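Local coordinates for DNA polymerase III subunit beta (Deinococcus radiodurans, PDB 4TRT), which probably tethers DNA polymerases and other proteins to DNA as a ring-shaped head-to-tail homodimer, making synthesis processive, at residues V6-L11 against G83-E88; R20-R25 against P71-A76; P29-L34 against S46-E51; V126-G131 against G206-T211. All coordinates share one frame; numbering follows the deposited sequence.

Interaction 1. Residues V6-L11 against G83-E88; sequences VTKKTL and GGELVE
Lys8 NZ is held by backbone carbonyls of the turn before strand 86-92: it bonds to Gly84 O at 2.8 Å, 32° out of that carbonyl's plane, more weakly to Gly83 O at 3.2 Å, and also to Leu82 O. The setting is an antiparallel strand pair of the N-terminal domain, where strand 2-7 passes into helix 8-21. Its first two torsions extended, the lysine runs CD past Gly84 O, and a bend at chi3 (74°) turns CE and NZ back towards that oxygen. Near its root, Lys8 CB rests on Val87 CG2 at 3.7 Å. With an alanine here, Gly83 O and Gly84 O would probably lose their ammonium partner, and the turn a tie to the helix start. Glu85 O takes two donors: Lys8 N from above the carbonyl plane, and water 1, which in turn accepts from Lys9 N. The carboxylate of Glu85 stays near the ammonium without forming a salt bridge. Val6 and Val87 exchange both backbone bonds, Val87 N to Val6 O being the shorter at 2.8 Å. Their side chains lie side by side, pointing the same way, Val6 CG1 touching Val87 CB at 3.9 Å.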
loop_
_atom_site.group_PDB
_atom_site.type_symbol
_atom_site.label_atom_id
_atom_site.label_comp_id
_atom_site.label_asym_id
_atom_site.label_seq_id
_atom_site.Cartn_x
_atom_site.Cartn_y
_atom_site.Cartn_z
ATOM N N VAL A 6 -5.817 -6.432 30.946
ATOM C CA VAL A 6 -6.456 -6.810 29.705
ATOM C C VAL A 6 -5.413 -7.454 28.770
ATOM O O VAL A 6 -4.213 -7.176 28.866
ATOM C CB VAL A 6 -7.147 -5.565 29.051
ATOM C CG1 VAL A 6 -6.134 -4.494 28.687
ATOM C CG2 VAL A 6 -7.959 -5.945 27.829
ATOM N N THR A 7 -5.876 -8.361 27.915
ATOM C CA THR A 7 -5.042 -8.979 26.887
ATOM C C THR A 7 -4.812 -7.968 25.774
ATOM O O THR A 7 -5.759 -7.310 25.337
ATOM C CB THR A 7 -5.734 -10.243 26.348
ATOM O OG1 THR A 7 -5.675 -11.262 27.356
ATOM C CG2 THR A 7 -5.075 -10.744 25.106
ATOM N N LYS A 8 -3.569 -7.829 25.322
ATOM C CA LYS A 8 -3.252 -6.896 24.246
ATOM C C LYS A 8 -4.025 -7.235 22.965
ATOM O O LYS A 8 -4.539 -6.329 22.300
ATOM C CB LYS A 8 -1.755 -6.852 23.947
ATOM C CG LYS A 8 -1.366 -5.793 22.921
ATOM C CD LYS A 8 0.124 -5.779 22.611
ATOM C CE LYS A 8 0.544 -6.964 21.745
ATOM N NZ LYS A 8 2.016 -7.078 21.673
ATOM N N LYS A 9 -4.090 -8.524 22.632
ATOM C CA LYS A 9 -4.749 -8.996 21.414
ATOM C C LYS A 9 -6.195 -8.524 21.350
ATOM O O LYS A 9 -6.649 -8.011 20.325
ATOM C CB LYS A 9 -4.706 -10.524 21.334
ATOM C CG LYS A 9 -5.443 -11.104 20.124
ATOM C CD LYS A 9 -5.256 -12.609 20.015
ATOM C CE LYS A 9 -6.418 -13.264 19.278
ATOM N NZ LYS A 9 -6.827 -12.478 18.075
ATOM N N THR A 10 -6.897 -8.635 22.465
ATOM C CA THR A 10 -8.305 -8.294 22.503
ATOM C C THR A 10 -8.481 -6.781 22.492
ATOM O O THR A 10 -9.361 -6.259 21.805
ATOM C CB THR A 10 -9.002 -8.909 23.736
ATOM O OG1 THR A 10 -8.459 -10.209 24.017
ATOM C CG2 THR A 10 -10.467 -9.101 23.454
ATOM N N LEU A 11 -7.652 -6.073 23.244
ATOM C CA LEU A 11 -7.722 -4.615 23.259
ATOM C C LEU A 11 -7.393 -4.043 21.878
ATOM O O LEU A 11 -8.032 -3.096 21.436
ATOM C CB LEU A 11 -6.810 -4.034 24.333
ATOM C CG LEU A 11 -6.830 -2.513 24.577
ATOM C CD1 LEU A 11 -8.195 -1.954 25.009
ATOM C CD2 LEU A 11 -5.780 -2.247 25.629
ATOM N N GLY A 83 5.097 -4.350 23.361
ATOM C CA GLY A 83 5.754 -5.632 23.133
ATOM C C GLY A 83 5.020 -6.820 23.726
ATOM O O GLY A 83 4.784 -7.820 23.027
ATOM N N GLY A 84 4.651 -6.737 24.999
ATOM C CA GLY A 84 4.143 -7.921 25.713
ATOM C C GLY A 84 2.743 -8.323 25.280
ATOM O O GLY A 84 2.155 -7.685 24.405
ATOM N N GLU A 85 2.206 -9.387 25.881
ATOM C CA GLU A 85 0.840 -9.839 25.580
ATOM C C GLU A 85 -0.213 -9.378 26.588
ATOM O O GLU A 85 -1.398 -9.465 26.297
ATOM C CB GLU A 85 0.784 -11.358 25.423
ATOM C CG GLU A 85 1.489 -11.862 24.171
ATOM C CD GLU A 85 1.086 -11.157 22.866
ATOM O OE1 GLU A 85 -0.023 -10.569 22.752
ATOM O OE2 GLU A 85 1.915 -11.185 21.931
ATOM N N LEU A 86 0.215 -8.912 27.764
ATOM C CA LEU A 86 -0.710 -8.515 28.805
ATOM C C LEU A 86 -0.488 -7.041 29.147
ATOM O O LEU A 86 0.661 -6.588 29.343
ATOM C CB LEU A 86 -0.596 -9.406 30.048
ATOM C CG LEU A 86 -0.849 -10.910 29.872
ATOM C CD1 LEU A 86 -0.634 -11.610 31.211
ATOM C CD2 LEU A 86 -2.227 -11.242 29.316
ATOM N N VAL A 87 -1.596 -6.305 29.202
ATOM C CA VAL A 87 -1.557 -4.847 29.385
ATOM C C VAL A 87 -2.176 -4.473 30.731
ATOM O O VAL A 87 -3.229 -4.984 31.090
ATOM C CB VAL A 87 -2.283 -4.133 28.238
ATOM C CG1 VAL A 87 -2.186 -2.604 28.380
ATOM C CG2 VAL A 87 -1.719 -4.569 26.881
ATOM N N GLU A 88 -1.505 -3.594 31.468
ATOM C CA GLU A 88 -2.080 -2.981 32.659
ATOM C C GLU A 88 -2.474 -1.528 32.356
ATOM O O GLU A 88 -1.657 -0.752 31.864
ATOM C CB GLU A 88 -1.092 -3.016 33.830
ATOM C CG GLU A 88 -1.736 -2.531 35.126
ATOM C CD GLU A 88 -0.795 -2.424 36.303
ATOM O OE1 GLU A 88 0.318 -1.884 36.139
ATOM O OE2 GLU A 88 -1.206 -2.846 37.402
HETATM O O HOH W 1 -2.301 -10.575 23.790
#

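Interaction 2. Residues R20-R25 against P71-A76; sequences RVIPSR and PAHLFA
His73 holds its imidazole under Ser24, so that the serine CB sits almost over the centre of the ring. This is a CH-pi contact: Ser24 CB is 3.8 Å from the centroid of the His73 ring and only 11° off the ring normal. The ring reaches that place because CG lies beside the backbone N of His73 (chi1 -65°), which carries the imidazole away from helix 72-81 and across to the chain leaving helix 8-21. The carbonyl carbon of Ile22 lies at the ring's edge, in its plane. Ser24 CB over the face, together with a weak hydrogen bond between His73 NE2 and Glu19 O in helix 8-21, probably limits how far the imidazole can turn. Pro23 O comes at it obliquely, 3.4 Å from His73 CE1; this carbonyl is buried by the contact and finds no polar partner in the model.

One residue earlier in the helix, the contact is purely apolar. Ile22 straddles the methyl of Ala72 with two branches, CD1 touching Ala72 CB at 3.6 Å and CG2 reaching the same carbon at 3.8 Å. Leu34 of strand 33-38 packs against both residues, so this end continues into the buried interior, while Ser24 and His73 lie nearer the surface. Two helices packed on beta sheets in each domain, lining the central DNA channel, are typical of the beta sliding-ring family; here the chain leaving helix 8-21 packs on the first turn of helix 72-81.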
loop_
_atom_site.group_PDB
_atom_site.type_symbol
_atom_site.label_atom_id
_atom_site.label_comp_id
_atom_site.label_asym_id
_atom_site.label_seq_id
_atom_site.Cartn_x
_atom_site.Cartn_y
_atom_site.Cartn_z
ATOM N N ARG A 20 -11.066 3.196 13.247
ATOM C CA ARG A 20 -11.532 3.392 11.874
ATOM C C ARG A 20 -12.805 4.249 11.785
ATOM O O ARG A 20 -13.018 4.880 10.767
ATOM C CB ARG A 20 -11.697 2.075 11.110
ATOM C CG ARG A 20 -10.375 1.527 10.575
ATOM C CD ARG A 20 -10.595 0.197 9.888
ATOM N NE ARG A 20 -11.383 -0.707 10.732
ATOM C CZ ARG A 20 -11.770 -1.927 10.377
ATOM N NH1 ARG A 20 -11.407 -2.439 9.204
ATOM N NH2 ARG A 20 -12.512 -2.644 11.214
ATOM N N VAL A 21 -13.607 4.291 12.851
ATOM C CA VAL A 21 -14.826 5.126 12.930
ATOM C C VAL A 21 -14.546 6.535 13.473
ATOM O O VAL A 21 -14.954 7.543 12.877
ATOM C CB VAL A 21 -15.879 4.440 13.825
ATOM C CG1 VAL A 21 -17.076 5.350 14.079
ATOM C CG2 VAL A 21 -16.319 3.126 13.196
ATOM N N ILE A 22 -13.853 6.606 14.609
ATOM C CA ILE A 22 -13.563 7.888 15.246
ATOM C C ILE A 22 -12.658 8.702 14.315
ATOM O O ILE A 22 -11.646 8.175 13.832
ATOM C CB ILE A 22 -12.913 7.688 16.636
ATOM C CG1 ILE A 22 -13.872 6.930 17.550
ATOM C CG2 ILE A 22 -12.542 9.026 17.260
ATOM C CD1 ILE A 22 -13.318 6.496 18.894
ATOM N N PRO A 23 -13.008 9.983 14.051
ATOM C CA PRO A 23 -12.118 10.834 13.252
ATOM C C PRO A 23 -10.780 11.101 13.930
ATOM O O PRO A 23 -10.709 11.173 15.160
ATOM C CB PRO A 23 -12.917 12.155 13.087
ATOM C CG PRO A 23 -14.322 11.825 13.444
ATOM C CD PRO A 23 -14.267 10.671 14.401
ATOM N N SER A 24 -9.718 11.212 13.139
ATOM C CA SER A 24 -8.398 11.556 13.671
ATOM C C SER A 24 -8.225 13.073 13.782
ATOM O O SER A 24 -7.375 13.535 14.523
ATOM C CB SER A 24 -7.285 10.963 12.789
ATOM O OG SER A 24 -7.503 11.317 11.428
ATOM N N ARG A 25 -9.023 13.834 13.040
ATOM C CA ARG A 25 -8.969 15.292 13.052
ATOM C C ARG A 25 -10.365 15.894 13.157
ATOM O O ARG A 25 -11.251 15.477 12.432
ATOM C CB ARG A 25 -8.343 15.805 11.759
ATOM C CG ARG A 25 -6.833 15.977 11.799
ATOM C CD ARG A 25 -6.372 17.080 10.847
ATOM N NE ARG A 25 -4.953 17.416 11.059
ATOM C CZ ARG A 25 -3.929 17.023 10.293
ATOM N NH1 ARG A 25 -4.115 16.268 9.213
ATOM N NH2 ARG A 25 -2.690 17.400 10.609
ATOM N N PRO A 71 -7.431 10.414 23.483
ATOM C CA PRO A 71 -7.394 10.481 22.014
ATOM C C PRO A 71 -7.338 9.061 21.422
ATOM O O PRO A 71 -6.441 8.278 21.771
ATOM C CB PRO A 71 -6.109 11.262 21.710
ATOM C CG PRO A 71 -5.703 11.903 22.994
ATOM C CD PRO A 71 -6.241 11.033 24.094
ATOM N N ALA A 72 -8.299 8.739 20.559
ATOM C CA ALA A 72 -8.506 7.376 20.105
ATOM C C ALA A 72 -7.330 6.816 19.306
ATOM O O ALA A 72 -6.925 5.676 19.535
ATOM C CB ALA A 72 -9.793 7.273 19.295
ATOM N N HIS A 73 -6.781 7.595 18.378
ATOM C CA HIS A 73 -5.743 7.058 17.483
ATOM C C HIS A 73 -4.417 6.908 18.166
ATOM O O HIS A 73 -3.697 5.923 17.945
ATOM C CB HIS A 73 -5.637 7.885 16.216
ATOM C CG HIS A 73 -6.872 7.810 15.374
ATOM N ND1 HIS A 73 -7.986 8.518 15.675
ATOM C CD2 HIS A 73 -7.175 7.057 14.241
ATOM C CE1 HIS A 73 -8.948 8.235 14.792
ATOM N NE2 HIS A 73 -8.461 7.345 13.908
ATOM N N LEU A 74 -4.087 7.866 19.019
ATOM C CA LEU A 74 -2.878 7.785 19.818
ATOM C C LEU A 74 -2.907 6.564 20.747
ATOM O O LEU A 74 -1.932 5.847 20.835
ATOM C CB LEU A 74 -2.672 9.074 20.624
ATOM C CG LEU A 74 -1.466 9.100 21.565
ATOM C CD1 LEU A 74 -0.199 8.759 20.785
ATOM C CD2 LEU A 74 -1.333 10.477 22.196
ATOM N N PHE A 75 -4.029 6.341 21.429
ATOM C CA PHE A 75 -4.169 5.212 22.343
ATOM C C PHE A 75 -4.049 3.877 21.602
ATOM O O PHE A 75 -3.372 2.974 22.067
ATOM C CB PHE A 75 -5.492 5.308 23.102
ATOM C CG PHE A 75 -5.721 4.213 24.116
ATOM C CD1 PHE A 75 -4.717 3.809 24.985
ATOM C CD2 PHE A 75 -6.970 3.636 24.253
ATOM C CE1 PHE A 75 -4.939 2.813 25.920
ATOM C CE2 PHE A 75 -7.203 2.649 25.205
ATOM C CZ PHE A 75 -6.173 2.231 26.033
ATOM N N ALA A 76 -4.678 3.785 20.433
ATOM C CA ALA A 76 -4.611 2.590 19.606
ATOM C C ALA A 76 -3.180 2.318 19.147
ATOM O O ALA A 76 -2.721 1.181 19.131
ATOM C CB ALA A 76 -5.530 2.737 18.396
#

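Interaction 3. Residues P29-L34 against S46-E51; sequences PLLTAL and SGTNLE
Leu31 CD1 comes to Thr48 O from above the carbonyl plane, out past the oxygen, at 3.5 Å; the flat groups in this contact are peptides and an amide, with no ring among them. Thr48 N donates to water 2. That water sits 2.8 Å from Leu31 O and equally near Ala33 O, filling in where the two chains make no direct hydrogen bond. The Asn49 amide is used through OD1, which takes Glu51 N from 31° out of its plane in an Asx turn and is also bonded to Ile52 N. Thr48 OG1 accepts from Leu50 N in an ST turn and is also hydrogen-bonded with Asp53 OD1.

With CG anti to the backbone N (chi1 -174°), Leu31 swings its fork towards segment 46-51. CD1 touches Leu50 CD2 at 3.7 Å and Thr48 CG2 at a similar distance, while CD2 meets Leu50 CD1. A serine in place of Leu31 would probably open a gap beside the Leu50 methyls and leave that side chain free to turn. Farther along, Leu34 CD1 lies 3.6 Å from Ser46 O.

The segments are the diverging open end of hairpin 33-38/42-48. Leu34 turns inward beneath helices 8-21 and 72-81, meeting Leu15, Leu18 and Phe75, while strand 68-71 flanks strand 33-38 and strand 52-59 flanks strand 42-48.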
loop_
_atom_site.group_PDB
_atom_site.type_symbol
_atom_site.label_atom_id
_atom_site.label_comp_id
_atom_site.label_asym_id
_atom_site.label_seq_id
_atom_site.Cartn_x
_atom_site.Cartn_y
_atom_site.Cartn_z
ATOM N N PRO A 29 -13.057 19.282 19.709
ATOM C CA PRO A 29 -11.926 18.648 20.388
ATOM C C PRO A 29 -12.226 17.269 20.987
ATOM O O PRO A 29 -11.310 16.509 21.211
ATOM C CB PRO A 29 -11.560 19.655 21.494
ATOM C CG PRO A 29 -12.797 20.438 21.733
ATOM C CD PRO A 29 -13.560 20.464 20.437
ATOM N N LEU A 30 -13.496 16.955 21.229
ATOM C CA LEU A 30 -13.883 15.681 21.840
ATOM C C LEU A 30 -14.283 14.622 20.825
ATOM O O LEU A 30 -14.352 13.454 21.164
ATOM C CB LEU A 30 -15.032 15.895 22.837
ATOM C CG LEU A 30 -14.596 16.266 24.255
ATOM C CD1 LEU A 30 -15.803 16.684 25.074
ATOM C CD2 LEU A 30 -13.850 15.095 24.906
ATOM N N LEU A 31 -14.557 15.023 19.586
ATOM C CA LEU A 31 -15.028 14.082 18.572
ATOM C C LEU A 31 -13.947 13.033 18.231
ATOM O O LEU A 31 -14.271 11.911 17.853
ATOM C CB LEU A 31 -15.483 14.827 17.327
ATOM C CG LEU A 31 -16.142 13.978 16.236
ATOM C CD1 LEU A 31 -17.315 13.167 16.772
ATOM C CD2 LEU A 31 -16.590 14.884 15.087
ATOM N N THR A 32 -12.685 13.404 18.422
ATOM C CA THR A 32 -11.552 12.525 18.169
ATOM C C THR A 32 -11.237 11.616 19.368
ATOM O O THR A 32 -10.296 10.828 19.301
ATOM C CB THR A 32 -10.301 13.360 17.823
ATOM O OG1 THR A 32 -10.110 14.352 18.829
ATOM C CG2 THR A 32 -10.478 14.059 16.501
ATOM N N ALA A 33 -12.005 11.740 20.453
ATOM C CA ALA A 33 -11.775 10.960 21.660
ATOM C C ALA A 33 -12.438 9.580 21.611
ATOM O O ALA A 33 -13.448 9.367 20.927
ATOM C CB ALA A 33 -12.263 11.708 22.882
ATOM N N LEU A 34 -11.826 8.652 22.337
ATOM C CA LEU A 34 -12.396 7.350 22.631
ATOM C C LEU A 34 -12.943 7.447 24.042
ATOM O O LEU A 34 -12.243 7.934 24.945
ATOM C CB LEU A 34 -11.291 6.292 22.578
ATOM C CG LEU A 34 -11.623 4.864 23.012
ATOM C CD1 LEU A 34 -12.543 4.218 21.981
ATOM C CD2 LEU A 34 -10.336 4.068 23.117
ATOM N N SER A 46 -16.021 3.140 23.274
ATOM C CA SER A 46 -17.034 3.709 22.406
ATOM C C SER A 46 -16.634 5.061 21.797
ATOM O O SER A 46 -15.753 5.780 22.315
ATOM C CB SER A 46 -18.375 3.792 23.148
ATOM O OG SER A 46 -18.401 4.881 24.053
ATOM N N GLY A 47 -17.288 5.377 20.682
ATOM C CA GLY A 47 -17.087 6.646 19.984
ATOM C C GLY A 47 -18.086 6.873 18.860
ATOM O O GLY A 47 -18.962 6.038 18.600
ATOM N N THR A 48 -17.964 8.019 18.196
ATOM C CA THR A 48 -18.884 8.385 17.140
ATOM C C THR A 48 -18.140 9.154 16.057
ATOM O O THR A 48 -17.085 9.735 16.320
ATOM C CB THR A 48 -20.041 9.243 17.687
ATOM O OG1 THR A 48 -21.018 9.469 16.662
ATOM C CG2 THR A 48 -19.520 10.595 18.176
ATOM N N ASN A 49 -18.685 9.124 14.840
ATOM C CA ASN A 49 -18.273 10.068 13.790
ATOM C C ASN A 49 -19.450 10.937 13.355
ATOM O O ASN A 49 -19.439 11.531 12.279
ATOM C CB ASN A 49 -17.641 9.350 12.595
ATOM C CG ASN A 49 -18.618 8.482 11.837
ATOM O OD1 ASN A 49 -19.825 8.481 12.102
ATOM N ND2 ASN A 49 -18.100 7.742 10.865
ATOM N N LEU A 50 -20.477 10.959 14.197
ATOM C CA LEU A 50 -21.705 11.715 13.993
ATOM C C LEU A 50 -22.680 11.039 13.021
ATOM O O LEU A 50 -23.857 11.354 13.049
ATOM C CB LEU A 50 -21.419 13.175 13.583
ATOM C CG LEU A 50 -20.438 13.947 14.476
ATOM C CD1 LEU A 50 -20.278 15.386 14.009
ATOM C CD2 LEU A 50 -20.854 13.924 15.937
ATOM N N GLU A 51 -22.221 10.114 12.180
ATOM C CA GLU A 51 -23.160 9.323 11.343
ATOM C C GLU A 51 -23.420 7.952 11.951
ATOM O O GLU A 51 -24.521 7.428 11.853
ATOM C CB GLU A 51 -22.642 9.173 9.911
ATOM C CG GLU A 51 -22.464 10.498 9.182
ATOM C CD GLU A 51 -23.740 11.329 9.134
ATOM O OE1 GLU A 51 -24.858 10.761 8.995
ATOM O OE2 GLU A 51 -23.636 12.570 9.257
HETATM O O HOH W 2 -15.620 9.914 19.284
#

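Interaction 4. Residues V126-G131 against G206-T211; sequences VSLDGG and GEARFT
Gly130 N gives its hydrogen to Gly206 O at 2.7 Å, the shortest bond of the contact, nearly in line with the carbonyl. Beside it, Gly206 N reaches back to Asp129 OD1 at 3.2 Å, approaching 43° out of the carboxylate plane. The other oxygen, Asp129 OD2, accepts from Glu132 N and so caps helix 130-140; the one carboxylate joins a helix start to the turn ahead of strand 207-212. Gly206 has backbone angles that would jam a CB against the preceding carbonyl, which calls for glycine.

From there the strands pair in antiparallel register. Leu128 and Ala208 exchange two bonds; that from Ala208 N to Leu128 O, 2.8 Å, is almost perfectly linear. Val126 O accepts from Phe210 N, but the return bond from Val126 N is weak. On the face of Ser127, Arg209 NH1 and Glu207 OE2 form a salt bridge at 3.4 Å, its hydrogen bond weak.

The opposite face is apolar. Leu128 puts CG between its backbone N and carbonyl carbon (chi1 38°), which turns CD1 onto Ala208 CB at 3.8 Å and CD2 toward Phe210 CZ at 3.9 Å. Val126 CG2 packs on Phe210 CB, and Leu133 of helix 130-140 closes over Leu128 and Phe210. This strand-to-helix passage, its strand at the border of the antiparallel sheet and its helix N-capped by Asp129, is part of the central domain of the three-domain sliding-ring fold.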
loop_
_atom_site.group_PDB
_atom_site.type_symbol
_atom_site.label_atom_id
_atom_site.label_comp_id
_atom_site.label_asym_id
_atom_site.label_seq_id
_atom_site.Cartn_x
_atom_site.Cartn_y
_atom_site.Cartn_z
ATOM N N VAL A 126 -35.024 -8.480 15.268
ATOM C CA VAL A 126 -34.694 -9.500 14.275
ATOM C C VAL A 126 -33.340 -10.086 14.617
ATOM O O VAL A 126 -32.521 -9.441 15.270
ATOM C CB VAL A 126 -34.598 -8.937 12.835
ATOM C CG1 VAL A 126 -35.144 -9.943 11.828
ATOM C CG2 VAL A 126 -35.337 -7.624 12.713
ATOM N N SER A 127 -33.113 -11.306 14.157
ATOM C CA SER A 127 -31.844 -11.995 14.321
ATOM C C SER A 127 -31.453 -12.638 12.992
ATOM O O SER A 127 -32.254 -13.330 12.380
ATOM C CB SER A 127 -31.984 -13.054 15.409
ATOM O OG SER A 127 -30.786 -13.783 15.586
ATOM N N LEU A 128 -30.237 -12.380 12.524
ATOM C CA LEU A 128 -29.708 -13.072 11.339
ATOM C C LEU A 128 -28.236 -13.412 11.545
ATOM O O LEU A 128 -27.650 -13.065 12.570
ATOM C CB LEU A 128 -29.892 -12.229 10.061
ATOM C CG LEU A 128 -29.687 -10.735 10.220
ATOM C CD1 LEU A 128 -28.196 -10.448 10.251
ATOM C CD2 LEU A 128 -30.362 -9.954 9.101
ATOM N N ASP A 129 -27.642 -14.104 10.582
ATOM C CA ASP A 129 -26.213 -14.391 10.650
ATOM C C ASP A 129 -25.399 -13.218 10.092
ATOM O O ASP A 129 -25.577 -12.832 8.938
ATOM C CB ASP A 129 -25.854 -15.660 9.895
ATOM C CG ASP A 129 -24.392 -16.020 10.061
ATOM O OD1 ASP A 129 -24.049 -16.698 11.057
ATOM O OD2 ASP A 129 -23.586 -15.598 9.215
ATOM N N GLY A 130 -24.498 -12.679 10.915
ATOM C CA GLY A 130 -23.689 -11.520 10.527
ATOM C C GLY A 130 -22.767 -11.738 9.340
ATOM O O GLY A 130 -22.548 -10.829 8.542
ATOM N N GLY A 131 -22.221 -12.942 9.224
ATOM C CA GLY A 131 -21.372 -13.306 8.090
ATOM C C GLY A 131 -22.139 -13.343 6.774
ATOM O O GLY A 131 -21.655 -12.866 5.757
ATOM N N GLY A 206 -21.660 -15.567 12.948
ATOM C CA GLY A 206 -22.407 -15.644 14.194
ATOM C C GLY A 206 -23.581 -14.697 14.143
ATOM O O GLY A 206 -23.784 -14.003 13.152
ATOM N N GLU A 207 -24.330 -14.640 15.230
ATOM C CA GLU A 207 -25.585 -13.912 15.260
ATOM C C GLU A 207 -25.409 -12.388 15.305
ATOM O O GLU A 207 -24.603 -11.868 16.069
ATOM C CB GLU A 207 -26.405 -14.371 16.461
ATOM C CG GLU A 207 -27.794 -13.757 16.542
ATOM C CD GLU A 207 -28.617 -14.335 17.679
ATOM O OE1 GLU A 207 -28.459 -15.542 17.964
ATOM O OE2 GLU A 207 -29.427 -13.583 18.280
ATOM N N ALA A 208 -26.189 -11.693 14.481
ATOM C CA ALA A 208 -26.300 -10.249 14.519
ATOM C C ALA A 208 -27.753 -9.884 14.807
ATOM O O ALA A 208 -28.656 -10.336 14.105
ATOM C CB ALA A 208 -25.861 -9.664 13.195
ATOM N N ARG A 209 -27.978 -9.069 15.830
ATOM C CA ARG A 209 -29.328 -8.693 16.262
ATOM C C ARG A 209 -29.654 -7.254 15.876
ATOM O O ARG A 209 -28.835 -6.364 16.078
ATOM C CB ARG A 209 -29.458 -8.844 17.781
ATOM C CG ARG A 209 -29.652 -10.283 18.252
ATOM C CD ARG A 209 -29.454 -10.488 19.755
ATOM N NE ARG A 209 -28.170 -10.006 20.278
ATOM C CZ ARG A 209 -26.990 -10.629 20.177
ATOM N NH1 ARG A 209 -26.872 -11.791 19.539
ATOM N NH2 ARG A 209 -25.906 -10.069 20.714
ATOM N N PHE A 210 -30.853 -7.027 15.346
ATOM C CA PHE A 210 -31.325 -5.681 14.993
ATOM C C PHE A 210 -32.295 -5.181 16.056
ATOM O O PHE A 210 -33.208 -5.907 16.464
ATOM C CB PHE A 210 -32.093 -5.690 13.665
ATOM C CG PHE A 210 -31.248 -5.876 12.435
ATOM C CD1 PHE A 210 -29.890 -6.148 12.494
ATOM C CD2 PHE A 210 -31.854 -5.800 11.185
ATOM C CE1 PHE A 210 -29.158 -6.322 11.334
ATOM C CE2 PHE A 210 -31.127 -5.973 10.026
ATOM C CZ PHE A 210 -29.772 -6.224 10.098
ATOM N N THR A 211 -32.103 -3.940 16.488
ATOM C CA THR A 211 -33.080 -3.239 17.303
ATOM C C THR A 211 -33.553 -2.042 16.487
ATOM O O THR A 211 -32.750 -1.160 16.164
ATOM C CB THR A 211 -32.468 -2.716 18.621
ATOM O OG1 THR A 211 -31.831 -3.792 19.322
ATOM C CG2 THR A 211 -33.546 -2.081 19.495
#

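Interactions 2 and 3 are neighbours, their centres 8 Å apart. A probable hydrogen bond from Ala72 N to Thr32 O (3.2 Å) joins them, and Ile22 CG2 packs on Leu31 O. Both are nested in the loop closed by interaction 1, which shares helix 8-21 with interaction 2 and lies about 19 Å from it between centres. Interaction 4 stands apart in the central domain, about 25 Å from interaction 3 between centres, yet the two reach the same eight-stranded sheet, which crosses from one domain to the next. Interactions 1 and 4 correspond: each pairs a strand that runs into a helix with a later antiparallel strand.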